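Probable transcriptional regulator (Rhodococcus jostii, PDB 3HIM) probably binds DNA through a helix-turn-helix motif as a dimeric transcriptional regulator of the TetR family. Local coordinates at residues T149-D157 / A195-D203. Numbering follows the deposited sequence. Where two conformers were deposited one is given.
Sequences TAGDFHPFD and ALRMVGCAD
The ring of F153 lies against V199, whose CG2 methyl sits over the centre of one face, 3.5 Å from the ring centroid and 9° off the normal, a CH-pi contact. With CG beside its own backbone N (chi1 -68°), the F153 ring lies with one face against this methyl. C201 meets the same ring differently: its CB approaches CE1 of F153 obliquely at 3.6 Å, while SG lies in the ring plane at the edge, a sulfur-aromatic contact 5.0 Å from the centroid. L196 CD2 adds a looser apolar touch, and P90 of helix 89-106 also packs on F153.

Hydrogen bonding joins the backbones. H154 N donates to V199 O at 2.8 Å, and a water bridges F156 N to M198 O, accepting from the first and donating to the second. The helix itself ends in a Schellman motif, C201 N bonding to L196 O and G200 N to R197 O, with G200 at positive phi. A van der Waals contact adds to this seam: CD2 of the H154 imidazole meets G200 O at 3.3 Å, the oxygen lying near the ring plane.

R197 grips D203 side-on through NE and NH2, with NE to OD1 at 3.0 Å, tying the tail back to the helix. NH2 also bonds to H154 O of the second subunit, so both segments take part in the dimer interface.

The carbonyls of M198 and V199, at and just past the helix end, are thus met by the 149-157 loop, one through water and one directly, with R197 NH1 of the second subunit also bonding weakly to M198 O, while F153 packs its buried ring on the apolar side chains of V199, L196 and C201 in the C-terminal domain.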
loop_
_atom_site.group_PDB
_atom_site.type_symbol
_atom_site.label_atom_id
_atom_site.label_comp_id
_atom_site.label_asym_id
_atom_site.label_seq_id
_atom_site.Cartn_x
_atom_site.Cartn_y
_atom_site.Cartn_z
ATOM N N THR B 149 -11.146 24.072 13.005
ATOM C CA THR B 149 -11.632 24.930 14.101
ATOM C C THR B 149 -10.970 26.296 14.078
ATOM O O THR B 149 -11.606 27.296 14.417
ATOM C CB THR B 149 -11.394 24.338 15.526
ATOM O OG1 THR B 149 -10.000 24.392 15.863
ATOM C CG2 THR B 149 -11.910 22.910 15.634
ATOM N N ALA B 150 -9.700 26.336 13.683
ATOM C CA ALA B 150 -8.912 27.576 13.653
ATOM C C ALA B 150 -8.995 28.354 12.326
ATOM O O ALA B 150 -8.422 29.442 12.207
ATOM C CB ALA B 150 -7.421 27.282 14.034
ATOM N N GLY B 151 -9.699 27.792 11.343
ATOM C CA GLY B 151 -9.840 28.398 10.023
ATOM C C GLY B 151 -8.577 28.232 9.180
ATOM O O GLY B 151 -8.458 28.844 8.124
ATOM N N ASP B 152 -7.624 27.425 9.655
ATOM C CA ASP B 152 -6.427 27.089 8.882
ATOM C C ASP B 152 -6.720 26.101 7.750
ATOM O O ASP B 152 -6.082 26.145 6.699
ATOM C CB ASP B 152 -5.364 26.468 9.780
ATOM C CG ASP B 152 -4.802 27.442 10.796
ATOM O OD1 ASP B 152 -4.669 28.644 10.480
ATOM O OD2 ASP B 152 -4.466 26.986 11.908
ATOM N N PHE B 153 -7.660 25.188 7.981
ATOM C CA PHE B 153 -7.929 24.118 7.021
ATOM C C PHE B 153 -9.349 24.261 6.517
ATOM O O PHE B 153 -10.209 24.788 7.223
ATOM C CB PHE B 153 -7.748 22.715 7.663
ATOM C CG PHE B 153 -6.306 22.367 8.040
ATOM C CD1 PHE B 153 -5.222 23.062 7.504
ATOM C CD2 PHE B 153 -6.045 21.316 8.920
ATOM C CE1 PHE B 153 -3.897 22.740 7.849
ATOM C CE2 PHE B 153 -4.716 20.977 9.282
ATOM C CZ PHE B 153 -3.642 21.696 8.734
ATOM N N HIS B 154 -9.600 23.773 5.307
ATOM C CA HIS B 154 -10.949 23.749 4.725
ATOM C C HIS B 154 -11.168 22.420 4.012
ATOM O O HIS B 154 -11.349 22.390 2.794
ATOM C CB HIS B 154 -11.130 24.912 3.756
ATOM C CG HIS B 154 -10.659 26.214 4.312
ATOM N ND1 HIS B 154 -11.366 26.909 5.272
ATOM C CD2 HIS B 154 -9.525 26.921 4.092
ATOM C CE1 HIS B 154 -10.702 28.007 5.594
ATOM N NE2 HIS B 154 -9.583 28.038 4.891
ATOM N N PRO B 155 -11.162 21.321 4.779
ATOM C CA PRO B 155 -11.246 19.976 4.207
ATOM C C PRO B 155 -12.597 19.759 3.574
ATOM O O PRO B 155 -13.596 20.283 4.071
ATOM C CB PRO B 155 -11.087 19.042 5.429
ATOM C CG PRO B 155 -11.377 19.868 6.606
ATOM C CD PRO B 155 -11.250 21.313 6.254
ATOM N N PHE B 156 -12.626 19.025 2.468
ATOM C CA PHE B 156 -13.886 18.541 1.936
ATOM C C PHE B 156 -14.488 17.594 2.970
ATOM O O PHE B 156 -15.642 17.716 3.372
ATOM C CB PHE B 156 -13.673 17.802 0.613
ATOM C CG PHE B 156 -13.565 18.708 -0.578
ATOM C CD1 PHE B 156 -14.693 19.331 -1.091
ATOM C CD2 PHE B 156 -12.329 18.925 -1.194
ATOM C CE1 PHE B 156 -14.592 20.172 -2.203
ATOM C CE2 PHE B 156 -12.217 19.756 -2.290
ATOM C CZ PHE B 156 -13.354 20.393 -2.798
ATOM N N ASP B 157 -13.669 16.667 3.424
ATOM C CA ASP B 157 -14.149 15.573 4.227
ATOM C C ASP B 157 -13.004 15.151 5.139
ATOM O O ASP B 157 -11.972 14.674 4.672
ATOM C CB ASP B 157 -14.597 14.456 3.271
ATOM C CG ASP B 157 -15.187 13.257 3.988
ATOM O OD1 ASP B 157 -14.554 12.735 4.942
ATOM O OD2 ASP B 157 -16.275 12.809 3.543
ATOM N N ALA B 195 -0.409 16.799 1.540
ATOM C CA ALA B 195 -1.308 16.768 2.691
ATOM C C ALA B 195 -1.871 18.166 3.028
ATOM O O ALA B 195 -3.071 18.344 3.274
ATOM C CB ALA B 195 -0.581 16.163 3.913
ATOM N N LEU B 196 -1.011 19.169 3.030
ATOM C CA LEU B 196 -1.491 20.527 3.297
ATOM C C LEU B 196 -2.473 20.939 2.223
ATOM O O LEU B 196 -3.526 21.496 2.544
ATOM C CB LEU B 196 -0.338 21.522 3.427
ATOM C CG LEU B 196 0.490 21.302 4.694
ATOM C CD1 LEU B 196 1.791 22.109 4.609
ATOM C CD2 LEU B 196 -0.273 21.641 5.982
ATOM N N ARG B 197 -2.162 20.620 0.964
ATOM C CA ARG B 197 -3.047 20.947 -0.148
ATOM C C ARG B 197 -4.391 20.221 -0.059
ATOM O O ARG B 197 -5.446 20.809 -0.334
ATOM C CB ARG B 197 -2.375 20.650 -1.493
ATOM C CG ARG B 197 -1.390 21.707 -1.937
ATOM C CD ARG B 197 -2.105 22.777 -2.731
ATOM N NE ARG B 197 -1.218 23.791 -3.317
ATOM C CZ ARG B 197 -0.801 23.805 -4.584
ATOM N NH1 ARG B 197 -1.140 22.845 -5.428
ATOM N NH2 ARG B 197 -0.027 24.793 -5.009
ATOM N N MET B 198 -4.329 18.950 0.325
ATOM C CA MET B 198 -5.497 18.113 0.507
ATOM C C MET B 198 -6.465 18.718 1.527
ATOM O O MET B 198 -7.679 18.710 1.306
ATOM C CB MET B 198 -5.080 16.709 0.965
ATOM C CG MET B 198 -4.753 15.759 -0.188
ATOM S SD MET B 198 -4.387 14.095 0.429
ATOM C CE MET B 198 -2.604 14.250 0.550
ATOM N N VAL B 199 -5.941 19.224 2.643
ATOM C CA VAL B 199 -6.841 19.748 3.674
ATOM C C VAL B 199 -7.156 21.225 3.442
ATOM O O VAL B 199 -7.772 21.878 4.289
ATOM C CB VAL B 199 -6.344 19.485 5.110
ATOM C CG1 VAL B 199 -6.231 18.004 5.343
ATOM C CG2 VAL B 199 -5.016 20.191 5.373
ATOM N N GLY B 200 -6.725 21.726 2.283
ATOM C CA GLY B 200 -7.045 23.076 1.820
ATOM C C GLY B 200 -6.384 24.165 2.627
ATOM O O GLY B 200 -6.944 25.249 2.781
ATOM N N CYS B 201 -5.204 23.869 3.172
ATOM C CA CYS B 201 -4.342 24.886 3.808
ATOM C C CYS B 201 -3.663 25.771 2.747
ATOM O O CYS B 201 -3.346 25.292 1.645
ATOM C CB CYS B 201 -3.268 24.207 4.664
ATOM S SG CYS B 201 -2.271 25.346 5.699
ATOM N N ALA B 202 -3.434 27.048 3.081
ATOM C CA ALA B 202 -2.642 27.948 2.223
ATOM C C ALA B 202 -1.196 27.437 2.054
ATOM O O ALA B 202 -0.680 26.716 2.917
ATOM C CB ALA B 202 -2.664 29.393 2.766
ATOM N N ASP B 203 -0.554 27.800 0.944
ATOM C CA ASP B 203 0.801 27.313 0.621
ATOM C C ASP B 203 1.887 28.035 1.414
ATOM O O ASP B 203 1.698 28.363 2.585
ATOM C CB ASP B 203 1.084 27.423 -0.888
ATOM C CG ASP B 203 0.092 26.627 -1.744
ATOM O OD1 ASP B 203 -0.650 25.780 -1.195
ATOM O OD2 ASP B 203 0.057 26.852 -2.973
HETATM O O HOH W 1 -10.164 17.840 1.768
#